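Side-chain contacts in centrosome-associated zinc finger protein CP190 (Drosophila melanogaster, PDB 6ER1), which organises chromatin domains and insulator boundaries after recruitment by insulator DNA-binding proteins, and forms homodimers through its N-terminal BTB domain, the part described here: residues Q23-F28 / F92-T97; D36-L39 / S45-K48; V49-L54 / V63-C68; P78-A83 / A112-M117; K103-L108 / K122-H127. One frame throughout, in Å; residues are numbered along the deposited sequence. Where two conformers were deposited one is given.

Contact 1: residues Q23-F28 / F92-T97; sequences QKLQNF and FMYTGT
The backbones come closest at Gln26 and Tyr94, CA atoms 6.4 Å apart, where helix 17-31 passes the C-terminal turn of helix 83-95. From Gln26 CG, which lies anti to the carbonyl carbon (chi1 -76°), the extended chain carries the amide to the end of the second helix. There Gln26 NE2 donates to Tyr94 O over 2.9 Å. The bond is nearly straight at 167°, and the carbonyl oxygen lies in the plane of the Gln26 amide, although the nitrogen stands above the plane of the carbonyl. The same NE2 gives a second bond to a water, which donates to Thr95 O, while the methyl CG2 of Thr95 packs 3.7 Å from Gln26 NE2. Thr95 OG1 accepts from Thr97 N in an ST turn and is bonded to Asn91 O. One residue earlier on the helix, Leu25 lies across the Tyr94 side chain, its CG 3.9 Å from Tyr94 CD2. The far end of the tyrosine is tied by its OH to His50. After the helix Gly96 takes positive phi. In the second subunit Trp17 bonds to Met93 O and Leu52 packs on Leu25, placing the contact at the dimer interface of the BTB/POZ fold.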
# COMPACT_ATOMS: atom_id res chain seq x y z
N GLN A 23 -9.46 -3.46 0.17
CA GLN A 23 -10.65 -2.63 0.38
C GLN A 23 -10.26 -1.30 0.98
O GLN A 23 -10.76 -0.22 0.59
CB GLN A 23 -11.67 -3.36 1.25
CG GLN A 23 -13.05 -2.71 1.32
CD GLN A 23 -13.25 -1.66 2.44
OE1 GLN A 23 -13.94 -0.66 2.22
NE2 GLN A 23 -12.70 -1.90 3.63
N LYS A 24 -9.34 -1.35 1.96
CA LYS A 24 -8.88 -0.12 2.61
C LYS A 24 -8.09 0.77 1.67
O LYS A 24 -8.29 2.00 1.61
CB LYS A 24 -8.03 -0.44 3.86
CG LYS A 24 -8.77 -1.21 4.95
CD LYS A 24 -9.86 -0.39 5.60
CE LYS A 24 -10.62 -1.16 6.66
NZ LYS A 24 -11.71 -0.31 7.21
N LEU A 25 -7.21 0.15 0.89
CA LEU A 25 -6.40 0.87 -0.06
C LEU A 25 -7.25 1.55 -1.16
O LEU A 25 -7.00 2.69 -1.54
CB LEU A 25 -5.45 -0.10 -0.75
CG LEU A 25 -4.49 0.43 -1.79
CD1 LEU A 25 -3.45 1.37 -1.18
CD2 LEU A 25 -3.86 -0.71 -2.60
N GLN A 26 -8.24 0.84 -1.65
CA GLN A 26 -9.16 1.39 -2.68
C GLN A 26 -9.88 2.60 -2.14
O GLN A 26 -10.00 3.62 -2.84
CB GLN A 26 -10.08 0.28 -3.11
CG GLN A 26 -9.38 -0.69 -4.02
CD GLN A 26 -10.10 -2.01 -4.13
OE1 GLN A 26 -11.27 -2.14 -3.76
NE2 GLN A 26 -9.42 -2.99 -4.70
N ASN A 27 -10.35 2.53 -0.89
CA ASN A 27 -10.95 3.68 -0.26
C ASN A 27 -10.01 4.87 -0.18
O ASN A 27 -10.39 6.00 -0.44
CB ASN A 27 -11.52 3.31 1.09
CG ASN A 27 -12.18 4.48 1.79
OD1 ASN A 27 -13.17 5.02 1.27
ND2 ASN A 27 -11.65 4.88 2.94
N PHE A 28 -8.77 4.62 0.21
CA PHE A 28 -7.80 5.70 0.24
C PHE A 28 -7.59 6.37 -1.14
O PHE A 28 -7.42 7.59 -1.25
CB PHE A 28 -6.45 5.21 0.77
CG PHE A 28 -6.46 4.77 2.22
CD1 PHE A 28 -7.35 5.30 3.17
CD2 PHE A 28 -5.58 3.79 2.61
CE1 PHE A 28 -7.31 4.88 4.48
CE2 PHE A 28 -5.51 3.39 3.93
CZ PHE A 28 -6.38 3.91 4.85
N PHE A 92 -6.51 -0.94 -12.63
CA PHE A 92 -6.05 -2.34 -12.59
C PHE A 92 -5.04 -2.53 -11.45
O PHE A 92 -5.16 -3.51 -10.68
CB PHE A 92 -5.44 -2.77 -13.92
CG PHE A 92 -4.73 -4.08 -13.87
CD1 PHE A 92 -5.38 -5.27 -13.78
CD2 PHE A 92 -3.37 -4.06 -13.79
CE1 PHE A 92 -4.68 -6.46 -13.66
CE2 PHE A 92 -2.65 -5.24 -13.68
CZ PHE A 92 -3.31 -6.43 -13.63
N MET A 93 -4.10 -1.60 -11.32
CA MET A 93 -3.09 -1.79 -10.24
C MET A 93 -3.72 -1.82 -8.87
O MET A 93 -3.24 -2.57 -7.96
CB MET A 93 -2.05 -0.70 -10.29
CG MET A 93 -1.21 -0.73 -11.50
SD MET A 93 -0.31 0.84 -11.63
CE MET A 93 0.93 0.38 -12.61
N TYR A 94 -4.80 -1.09 -8.64
CA TYR A 94 -5.51 -1.07 -7.35
C TYR A 94 -6.46 -2.24 -7.11
O TYR A 94 -6.79 -2.56 -5.96
CB TYR A 94 -6.29 0.23 -7.16
CG TYR A 94 -5.43 1.40 -6.74
CD1 TYR A 94 -4.75 2.18 -7.66
CD2 TYR A 94 -5.23 1.69 -5.39
CE1 TYR A 94 -3.93 3.22 -7.27
CE2 TYR A 94 -4.43 2.74 -5.00
CZ TYR A 94 -3.76 3.50 -5.93
OH TYR A 94 -2.99 4.57 -5.55
N THR A 95 -6.87 -2.91 -8.18
CA THR A 95 -7.97 -3.86 -8.08
C THR A 95 -7.77 -5.26 -8.62
O THR A 95 -8.45 -6.18 -8.16
CB THR A 95 -9.26 -3.33 -8.79
OG1 THR A 95 -9.04 -3.25 -10.18
CG2 THR A 95 -9.70 -1.98 -8.26
N GLY A 96 -6.87 -5.41 -9.59
CA GLY A 96 -6.74 -6.63 -10.36
C GLY A 96 -7.67 -6.81 -11.53
O GLY A 96 -7.55 -7.81 -12.23
N THR A 97 -8.58 -5.84 -11.76
CA THR A 97 -9.51 -5.83 -12.85
C THR A 97 -9.10 -4.74 -13.84
O THR A 97 -8.82 -3.60 -13.44
CB THR A 97 -10.93 -5.57 -12.34
OG1 THR A 97 -11.36 -6.63 -11.50
CG2 THR A 97 -11.89 -5.46 -13.49
O HOH W 1 -9.86 -5.75 -5.67

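Contact 2: residues D36-L39 / S45-K48; sequences DLTL and SQLK
Leu39 and Leu47 exchange two backbone hydrogen bonds, Leu39 N to Leu47 O and Leu47 N to Leu39 O, each 2.9 Å long. The first is the straighter, at 171°, and they make these residues an antiparallel hydrogen-bonded pair. Weaker CA-H...O contacts flank them: Gln46 CA lies 3.1 Å from Leu39 O, and Lys48 CA approaches Leu37 O. Thr38 and Lys48 follow as a non-hydrogen-bonded pair, with CA atoms 4.5 Å apart. The two strands thus form the beta hairpin 37-40/46-49 at one margin of the mixed sheet of the BTB domain, strand 74-76 lying on the other side of 37-40. Where the hairpin meets Val49, Asp36 and Leu37 both face that residue in a classic beta bulge.

On one face Thr38 meets two longer side chains of the neighbouring strand. Its methyl, anti to the backbone N (chi1 -60° for OG1), is directed at the Gln46 amide, with Thr38 CG2 3.6 Å from Gln46 CD; the NE2 of that amide bonds to Gln40 OE1. Thr38 OG1 instead lies alongside the extended aliphatic chain of Lys48, 3.7 Å from Lys48 CG. A glycine in place of Thr38 would probably open a gap beside the Gln46 amide and take away the surface along the Lys48 methylenes. On the opposite face Leu39 CD1 and Leu47 CD2 meet loosely at 4.4 Å, and Leu39 continues inward onto Phe61 of helix 60-67.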
# COMPACT_ATOMS: atom_id res chain seq x y z
N ASP A 36 0.92 10.26 -2.82
CA ASP A 36 2.25 10.86 -2.80
C ASP A 36 2.83 11.08 -4.15
O ASP A 36 4.00 11.45 -4.27
CB ASP A 36 3.19 10.04 -1.92
CG ASP A 36 3.28 8.60 -2.35
OD1 ASP A 36 2.77 8.22 -3.42
OD2 ASP A 36 3.86 7.81 -1.59
N LEU A 37 1.99 10.94 -5.18
CA LEU A 37 2.40 11.15 -6.56
C LEU A 37 1.20 11.69 -7.33
O LEU A 37 0.12 11.07 -7.31
CB LEU A 37 2.89 9.86 -7.17
CG LEU A 37 3.28 9.87 -8.64
CD1 LEU A 37 4.31 10.93 -9.00
CD2 LEU A 37 3.78 8.50 -9.06
N THR A 38 1.37 12.83 -8.01
CA THR A 38 0.33 13.46 -8.78
C THR A 38 0.74 13.38 -10.24
O THR A 38 1.81 13.90 -10.61
CB THR A 38 0.09 14.91 -8.35
OG1 THR A 38 -0.29 14.93 -6.96
CG2 THR A 38 -1.00 15.59 -9.16
N LEU A 39 -0.10 12.72 -11.05
CA LEU A 39 0.13 12.60 -12.49
C LEU A 39 -0.66 13.67 -13.20
O LEU A 39 -1.85 13.84 -12.94
CB LEU A 39 -0.34 11.24 -12.99
CG LEU A 39 0.11 10.04 -12.17
CD1 LEU A 39 -0.47 8.77 -12.72
CD2 LEU A 39 1.62 9.94 -12.11
N SER A 45 -5.54 18.04 -16.39
CA SER A 45 -6.22 17.23 -15.38
C SER A 45 -5.18 16.37 -14.65
O SER A 45 -4.05 16.17 -15.13
CB SER A 45 -7.32 16.35 -15.97
OG SER A 45 -6.81 15.37 -16.83
N GLN A 46 -5.53 15.94 -13.45
CA GLN A 46 -4.61 15.23 -12.58
C GLN A 46 -5.23 13.98 -12.02
O GLN A 46 -6.42 13.92 -11.76
CB GLN A 46 -4.17 16.15 -11.45
CG GLN A 46 -3.37 17.35 -11.90
CD GLN A 46 -2.90 18.23 -10.77
OE1 GLN A 46 -3.51 18.27 -9.69
NE2 GLN A 46 -1.83 18.96 -11.01
N LEU A 47 -4.35 13.01 -11.76
CA LEU A 47 -4.73 11.77 -11.10
C LEU A 47 -3.72 11.56 -9.95
O LEU A 47 -2.51 11.45 -10.19
CB LEU A 47 -4.65 10.60 -12.07
CG LEU A 47 -5.01 9.21 -11.56
CD1 LEU A 47 -6.41 9.17 -10.97
CD2 LEU A 47 -4.82 8.14 -12.60
N LYS A 48 -4.23 11.49 -8.73
CA LYS A 48 -3.38 11.29 -7.54
C LYS A 48 -3.34 9.83 -7.14
O LYS A 48 -4.39 9.20 -7.04
CB LYS A 48 -3.87 12.14 -6.38
CG LYS A 48 -3.73 13.61 -6.70
CD LYS A 48 -4.16 14.58 -5.63
CE LYS A 48 -3.84 16.00 -6.12
NZ LYS A 48 -4.18 17.06 -5.13

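Contact 3: residues V49-L54 / V63-C68; sequences VHRLVL and VLEQTC
Arg51 leaves its helix with CG anti to the backbone N (chi1 -163°) and runs straight until a bend at chi3 (-79°) swings the guanidinium round to meet Glu65. Glu65 sends its extended chain across the gap from helix 60-67, its CG anti to the carbonyl carbon. The two side chains meet obliquely, yet their flat ends are nearly coplanar, the planes 11° apart. Arg51 grips the carboxylate side-on in a bidentate salt bridge: NE donates to Glu65 OE2 over 2.8 Å and NH2 to Glu65 OE1 over 2.9 Å. OE2 uses its syn lone pair; OE1 is met on the syn side, somewhat out of the carboxylate plane. Asp36 OD1 accepts from the backbone N of Arg51 at the first turn of that helix. A methionine in place of Arg51 would probably leave the Glu65 carboxylate without its charged mate and free to rotate about its last bonds. The pair carries the contact alone, spanning backbones whose nearest CA atoms are 10.3 Å apart, and joins helices 51-57 and 60-67 of the BTB fold at the surface. The paired bonds fix the mutual tilt of the planar groups, and the guanidinium would be expected to keep Glu65 ionised.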
# COMPACT_ATOMS: atom_id res chain seq x y z
N VAL A 49 -2.13 9.31 -6.89
CA VAL A 49 -1.95 7.89 -6.70
C VAL A 49 -0.94 7.69 -5.54
O VAL A 49 -0.34 8.63 -5.02
CB VAL A 49 -1.44 7.24 -8.02
CG1 VAL A 49 -2.42 7.40 -9.14
CG2 VAL A 49 -0.08 7.79 -8.42
N HIS A 50 -0.73 6.42 -5.23
CA HIS A 50 0.28 5.95 -4.26
C HIS A 50 1.42 5.31 -5.00
O HIS A 50 1.23 4.30 -5.67
CB HIS A 50 -0.31 4.94 -3.29
CG HIS A 50 -1.51 5.43 -2.55
ND1 HIS A 50 -2.80 5.19 -2.99
CD2 HIS A 50 -1.63 6.19 -1.42
CE1 HIS A 50 -3.66 5.75 -2.16
NE2 HIS A 50 -2.98 6.37 -1.20
N ARG A 51 2.62 5.87 -4.85
CA ARG A 51 3.82 5.36 -5.52
C ARG A 51 4.00 3.86 -5.31
O ARG A 51 4.32 3.15 -6.28
CB ARG A 51 5.03 6.12 -5.05
CG ARG A 51 6.23 5.99 -5.93
CD ARG A 51 7.39 6.85 -5.40
NE ARG A 51 7.20 8.25 -5.79
CZ ARG A 51 6.82 9.24 -4.99
NH1 ARG A 51 6.58 9.05 -3.70
NH2 ARG A 51 6.68 10.48 -5.50
N LEU A 52 3.79 3.38 -4.07
CA LEU A 52 4.03 1.99 -3.77
C LEU A 52 3.07 1.07 -4.50
O LEU A 52 3.45 -0.07 -4.83
CB LEU A 52 4.03 1.77 -2.28
CG LEU A 52 2.78 1.62 -1.44
CD1 LEU A 52 2.11 0.28 -1.70
CD2 LEU A 52 3.09 1.70 0.05
N VAL A 53 1.82 1.55 -4.76
CA VAL A 53 0.90 0.70 -5.49
C VAL A 53 1.37 0.52 -6.93
O VAL A 53 1.35 -0.58 -7.51
CB VAL A 53 -0.52 1.30 -5.45
CG1 VAL A 53 -1.46 0.47 -6.30
CG2 VAL A 53 -1.03 1.30 -4.00
N LEU A 54 1.77 1.63 -7.54
CA LEU A 54 2.26 1.60 -8.93
C LEU A 54 3.51 0.69 -9.03
O LEU A 54 3.65 -0.17 -9.93
CB LEU A 54 2.56 3.02 -9.40
CG LEU A 54 1.32 3.79 -9.98
CD1 LEU A 54 0.07 3.71 -9.18
CD2 LEU A 54 1.65 5.24 -10.20
N VAL A 63 10.82 5.38 -13.59
CA VAL A 63 11.61 6.00 -14.66
C VAL A 63 11.04 7.34 -15.08
O VAL A 63 11.81 8.26 -15.34
CB VAL A 63 11.91 5.01 -15.83
CG1 VAL A 63 11.88 5.64 -17.21
CG2 VAL A 63 13.29 4.41 -15.60
N LEU A 64 9.70 7.45 -15.11
CA LEU A 64 9.08 8.77 -15.40
C LEU A 64 9.49 9.82 -14.36
O LEU A 64 9.82 10.93 -14.71
CB LEU A 64 7.55 8.63 -15.46
CG LEU A 64 6.94 7.78 -16.55
CD1 LEU A 64 5.43 7.93 -16.54
CD2 LEU A 64 7.54 8.06 -17.91
N GLU A 65 9.54 9.44 -13.08
CA GLU A 65 9.95 10.37 -12.07
C GLU A 65 11.41 10.80 -12.20
O GLU A 65 11.75 11.89 -11.79
CB GLU A 65 9.71 9.78 -10.69
CG GLU A 65 8.26 9.80 -10.29
CD GLU A 65 8.10 9.61 -8.81
OE1 GLU A 65 7.99 10.63 -8.10
OE2 GLU A 65 8.11 8.44 -8.38
N GLN A 66 12.26 9.91 -12.73
CA GLN A 66 13.65 10.23 -13.02
C GLN A 66 13.86 11.10 -14.28
O GLN A 66 14.88 11.73 -14.41
CB GLN A 66 14.49 8.93 -13.18
CG GLN A 66 14.59 8.05 -11.95
CD GLN A 66 15.33 8.73 -10.84
OE1 GLN A 66 16.48 9.11 -11.02
NE2 GLN A 66 14.66 8.94 -9.72
N THR A 67 12.90 11.13 -15.21
CA THR A 67 13.14 11.66 -16.56
C THR A 67 12.16 12.68 -17.08
O THR A 67 12.37 13.26 -18.19
CB THR A 67 13.15 10.52 -17.59
OG1 THR A 67 11.87 9.89 -17.63
CG2 THR A 67 14.29 9.55 -17.33
N CYS A 68 11.08 12.91 -16.36
CA CYS A 68 10.04 13.84 -16.82
C CYS A 68 9.96 15.06 -15.93
O CYS A 68 10.38 15.05 -14.78
CB CYS A 68 8.70 13.13 -16.91
SG CYS A 68 8.64 11.88 -18.22

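Contact 4: residues P78-A83 / A112-M117; sequences PNEFQA and AKEMNM
Phe81 and Met115 make a Met-aromatic contact that fastens the loop between strand 74-76 and helix 83-95 to the end of helix 105-115 in the BTB domain. Among the apolar contacts, Met115 SD lies 3.8 Å from Phe81 CE1 and 5.0 Å from the ring centroid, approaching obliquely. The thioether chain runs roughly perpendicular to the phenylalanine side chain and bends at chi3 (75°), which brings Met115 CE to 4.0 Å from Phe81 CZ. Tyr60 and Phe61 pack round the same ring, the former edge-to-face, so the sulfur joins an aromatic cluster with helix 60-67.

The charged contact is of another kind. Glu80 and Glu114, both exposed, bring two like-charged carboxylates together, Glu80 OE2 lying 2.9 Å from Glu114 OE2 with the planes 45° apart. Such closeness might favour a proton being taken up by one of them, and Glu114 OE2 is also hydrogen-bonded to Tyr60 OH.

Hydrogen bonds within each segment shape the two partners. A type I turn runs from Pro78 to Phe81, and the helix bearing Met115 ends in a Schellman motif at Asn116, whose phi is positive. In the turn, Pro78 O accepts from Phe81 N and from the side chain of Gln82, which reach it from opposite faces of the carbonyl plane, Gln82 NE2 at 2.9 Å from Pro78 O.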
# COMPACT_ATOMS: atom_id res chain seq x y z
N PRO A 78 4.22 11.80 -20.26
CA PRO A 78 4.58 11.86 -21.67
C PRO A 78 3.38 11.82 -22.62
O PRO A 78 2.29 11.36 -22.27
CB PRO A 78 5.49 10.66 -21.88
CG PRO A 78 5.60 9.97 -20.59
CD PRO A 78 4.74 10.60 -19.59
N ASN A 79 3.60 12.30 -23.84
CA ASN A 79 2.52 12.37 -24.84
C ASN A 79 1.90 11.03 -25.16
O ASN A 79 0.68 10.96 -25.39
CB ASN A 79 3.05 12.99 -26.12
CG ASN A 79 3.39 14.45 -25.94
OD1 ASN A 79 2.87 15.12 -25.06
ND2 ASN A 79 4.25 14.95 -26.81
N GLU A 80 2.69 9.96 -25.08
CA GLU A 80 2.18 8.62 -25.38
C GLU A 80 1.51 7.94 -24.20
O GLU A 80 1.08 6.79 -24.35
CB GLU A 80 3.28 7.67 -25.92
CG GLU A 80 4.33 7.14 -24.90
CD GLU A 80 5.51 8.07 -24.76
OE1 GLU A 80 5.36 9.30 -25.03
OE2 GLU A 80 6.58 7.56 -24.37
N PHE A 81 1.40 8.62 -23.05
CA PHE A 81 0.96 7.98 -21.82
C PHE A 81 -0.04 8.90 -21.13
O PHE A 81 0.23 9.54 -20.12
CB PHE A 81 2.20 7.69 -20.95
CG PHE A 81 1.99 6.72 -19.83
CD1 PHE A 81 1.65 5.42 -20.07
CD2 PHE A 81 2.23 7.11 -18.51
CE1 PHE A 81 1.54 4.49 -19.04
CE2 PHE A 81 2.13 6.18 -17.48
CZ PHE A 81 1.77 4.88 -17.74
N GLN A 82 -1.20 9.04 -21.78
CA GLN A 82 -2.27 9.94 -21.31
C GLN A 82 -3.40 9.17 -20.70
O GLN A 82 -3.33 7.93 -20.48
CB GLN A 82 -2.72 10.83 -22.49
CG GLN A 82 -1.58 11.71 -22.95
CD GLN A 82 -1.27 12.83 -21.95
OE1 GLN A 82 -2.18 13.60 -21.56
NE2 GLN A 82 -0.01 12.99 -21.58
N ALA A 83 -4.46 9.86 -20.30
CA ALA A 83 -5.49 9.25 -19.43
C ALA A 83 -6.16 8.04 -20.06
O ALA A 83 -6.60 7.15 -19.36
CB ALA A 83 -6.52 10.29 -18.98
N ALA A 112 1.45 -1.63 -22.13
CA ALA A 112 1.98 -2.61 -21.10
C ALA A 112 3.28 -3.04 -21.61
O ALA A 112 4.20 -3.28 -20.70
CB ALA A 112 1.02 -3.74 -20.98
N LYS A 113 3.57 -3.25 -22.84
CA LYS A 113 4.89 -3.64 -23.35
C LYS A 113 5.88 -2.54 -23.16
O LYS A 113 7.08 -2.81 -22.68
CB LYS A 113 4.86 -4.10 -24.83
CG LYS A 113 4.15 -5.41 -25.08
CD LYS A 113 4.12 -5.70 -26.57
CE LYS A 113 3.74 -7.13 -26.97
NZ LYS A 113 4.77 -8.04 -27.51
N GLU A 114 5.59 -1.29 -23.34
CA GLU A 114 6.50 -0.19 -23.11
C GLU A 114 6.87 -0.10 -21.62
O GLU A 114 8.03 0.28 -21.33
CB GLU A 114 5.80 1.13 -23.59
CG GLU A 114 6.54 2.42 -23.24
CD GLU A 114 6.09 3.70 -23.91
OE1 GLU A 114 5.48 3.57 -24.98
OE2 GLU A 114 6.42 4.83 -23.39
N MET A 115 5.96 -0.42 -20.75
CA MET A 115 6.14 -0.32 -19.30
C MET A 115 6.84 -1.58 -18.78
O MET A 115 7.29 -1.56 -17.62
CB MET A 115 4.82 -0.26 -18.56
CG MET A 115 3.98 0.97 -18.89
SD MET A 115 2.33 0.87 -18.14
CE MET A 115 2.77 1.20 -16.48
N ASN A 116 6.89 -2.61 -19.57
CA ASN A 116 7.24 -3.99 -19.17
C ASN A 116 6.41 -4.38 -18.01
O ASN A 116 6.91 -5.00 -17.00
CB ASN A 116 8.74 -4.23 -18.91
CG ASN A 116 9.04 -5.69 -19.00
OD1 ASN A 116 8.59 -6.40 -19.89
ND2 ASN A 116 9.82 -6.19 -17.96
N MET A 117 5.14 -4.13 -17.96
CA MET A 117 4.25 -4.47 -16.91
C MET A 117 3.78 -5.88 -17.09
O MET A 117 2.68 -6.19 -17.57
CB MET A 117 3.07 -3.48 -16.83
CG MET A 117 2.18 -3.66 -15.65
SD MET A 117 1.00 -2.28 -15.58
CE MET A 117 -0.12 -2.86 -14.35

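Contact 5: residues K103-L108 / K122-H127; sequences KMYGKL and KLLEAH. With PO4 (phosphate ion), chain B.
Tyr105 reaches from the first turn of helix 105-115 to the end of helix 118-124, where it meets Leu124. From CB, the CG of Tyr105 is anti to the backbone N (chi1 174°), which directs the ring alongside the Leu124 side chain, the two running antiparallel. On the ring, Tyr105 CD1 lies 4.0 Å from Leu124 CD2. One atom further on, Tyr105 CE1 touches the same methyl at 3.8 Å and also nears Leu124 O. Tyr105 CZ comes 3.5 Å from Leu124 O, and at the tip the hydroxyl donates to that oxygen, with Tyr105 OH to Leu124 O at 2.7 Å. The oxygen lies at the ring edge, near the ring plane, while the hydroxyl stands above the plane of the carbonyl, 50° out of it. This bond ties down the final turn of the last helix in the C-terminal helical part of the BTB/POZ domain, just before Glu125 leaves helical geometry. The other methyl, Leu124 CD1, packs against the backbone of Leu108 at 4.1 Å from its C atom, and Leu98 of strand 97-101 and Leu109 also touch Leu124. Beyond, a phosphate ion, probably from the crystallisation liquor, lies at the edge of the His127 ring.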
# COMPACT_ATOMS: atom_id res chain seq x y z
N LYS A 103 -11.81 -1.48 -28.53
CA LYS A 103 -11.05 -0.65 -29.40
C LYS A 103 -9.68 -0.18 -28.84
O LYS A 103 -8.81 0.26 -29.56
CB LYS A 103 -11.90 0.55 -29.84
CG LYS A 103 -12.16 1.61 -28.82
CD LYS A 103 -13.04 2.74 -29.38
CE LYS A 103 -12.79 4.06 -28.64
NZ LYS A 103 -13.88 5.08 -28.79
N MET A 104 -9.58 -0.24 -27.50
CA MET A 104 -8.33 0.12 -26.82
C MET A 104 -7.41 -1.08 -26.59
O MET A 104 -6.31 -0.83 -25.97
CB MET A 104 -8.67 0.78 -25.46
CG MET A 104 -9.26 2.16 -25.58
SD MET A 104 -8.10 3.39 -26.16
CE MET A 104 -6.82 3.31 -24.92
N TYR A 105 -7.77 -2.27 -26.94
CA TYR A 105 -6.95 -3.48 -26.59
C TYR A 105 -5.59 -3.26 -27.09
O TYR A 105 -4.58 -3.46 -26.26
CB TYR A 105 -7.56 -4.75 -27.19
CG TYR A 105 -6.70 -5.96 -26.97
CD1 TYR A 105 -6.71 -6.56 -25.73
CD2 TYR A 105 -5.92 -6.46 -27.95
CE1 TYR A 105 -5.94 -7.69 -25.51
CE2 TYR A 105 -5.12 -7.61 -27.74
CZ TYR A 105 -5.15 -8.21 -26.50
OH TYR A 105 -4.37 -9.34 -26.33
N GLY A 106 -5.31 -3.03 -28.34
CA GLY A 106 -3.96 -2.95 -28.83
C GLY A 106 -3.20 -1.83 -28.28
O GLY A 106 -1.96 -2.02 -27.96
N LYS A 107 -3.75 -0.70 -27.98
CA LYS A 107 -3.06 0.40 -27.43
C LYS A 107 -2.66 -0.00 -25.97
O LYS A 107 -1.53 0.38 -25.56
CB LYS A 107 -3.96 1.65 -27.38
CG LYS A 107 -3.17 2.93 -27.21
CD LYS A 107 -3.94 4.22 -27.38
CE LYS A 107 -3.00 5.39 -27.13
NZ LYS A 107 -3.63 6.72 -27.39
N LEU A 108 -3.55 -0.60 -25.24
CA LEU A 108 -3.23 -1.02 -23.86
C LEU A 108 -2.13 -2.04 -23.93
O LEU A 108 -1.20 -1.96 -23.02
CB LEU A 108 -4.45 -1.54 -23.16
CG LEU A 108 -5.45 -0.44 -22.76
CD1 LEU A 108 -6.80 -1.09 -22.44
CD2 LEU A 108 -4.95 0.33 -21.54
N LYS A 122 0.50 -10.51 -19.15
CA LYS A 122 -0.03 -11.85 -18.99
C LYS A 122 -1.56 -11.84 -19.03
O LYS A 122 -2.19 -12.71 -19.65
CB LYS A 122 0.52 -12.45 -17.67
CG LYS A 122 1.98 -12.79 -17.79
CD LYS A 122 2.48 -13.55 -16.58
CE LYS A 122 3.97 -13.82 -16.65
NZ LYS A 122 4.50 -14.15 -15.30
N LEU A 123 -2.17 -10.87 -18.37
CA LEU A 123 -3.63 -10.78 -18.39
C LEU A 123 -4.18 -10.53 -19.82
O LEU A 123 -5.13 -11.20 -20.26
CB LEU A 123 -4.08 -9.70 -17.43
CG LEU A 123 -5.59 -9.45 -17.38
CD1 LEU A 123 -6.35 -10.71 -16.99
CD2 LEU A 123 -5.91 -8.31 -16.46
N LEU A 124 -3.56 -9.60 -20.53
CA LEU A 124 -4.07 -9.21 -21.88
C LEU A 124 -3.85 -10.32 -22.86
O LEU A 124 -4.59 -10.43 -23.84
CB LEU A 124 -3.35 -7.96 -22.31
CG LEU A 124 -3.83 -6.68 -21.64
CD1 LEU A 124 -2.85 -5.57 -21.98
CD2 LEU A 124 -5.24 -6.29 -22.03
N GLU A 125 -2.88 -11.19 -22.58
CA GLU A 125 -2.54 -12.30 -23.46
C GLU A 125 -3.14 -13.63 -22.99
O GLU A 125 -2.85 -14.66 -23.59
CB GLU A 125 -1.01 -12.41 -23.54
CG GLU A 125 -0.35 -11.20 -24.19
CD GLU A 125 1.16 -11.13 -24.08
OE1 GLU A 125 1.81 -12.00 -23.45
OE2 GLU A 125 1.72 -10.16 -24.62
N ALA A 126 -4.00 -13.63 -21.97
CA ALA A 126 -4.55 -14.87 -21.39
C ALA A 126 -5.49 -15.58 -22.34
O ALA A 126 -6.21 -14.96 -23.11
CB ALA A 126 -5.30 -14.56 -20.08
N HIS A 127 -5.51 -16.91 -22.23
CA HIS A 127 -6.39 -17.70 -23.08
C HIS A 127 -6.97 -18.90 -22.35
O HIS A 127 -6.49 -19.28 -21.29
CB HIS A 127 -5.65 -18.11 -24.35
CG HIS A 127 -4.38 -18.87 -24.09
ND1 HIS A 127 -4.36 -20.23 -23.91
CD2 HIS A 127 -3.10 -18.45 -23.97
CE1 HIS A 127 -3.11 -20.62 -23.71
NE2 HIS A 127 -2.34 -19.56 -23.72
P PO4 B . -5.48 -23.44 -24.04
O1 PO4 B . -3.98 -23.63 -24.01
O2 PO4 B . -5.86 -23.84 -22.64
O3 PO4 B . -6.13 -24.30 -25.09
O4 PO4 B . -5.86 -22.01 -24.33

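From the N terminus, helix 17-31 opens contact 1, which closes only at the end of helix 83-95; contacts 2 and 3 are nested inside this long loop. Contact 2 closes the hairpin 37-40/46-49, and contact 3 follows in series, joining the next two helices; Leu37 O to Val49 N links them. Contact 4 opens within the loop of contact 1 and closes beyond it, so the two cross, touching where Phe92 packs on Met117. Contact 5 begins after contact 1 has closed but crosses contact 4, with which it shares helix 105-115. Together they bind the sheet and its helices to the C-terminal helices; contacts 1 and 3, and at one residue contact 5, also touch the second subunit.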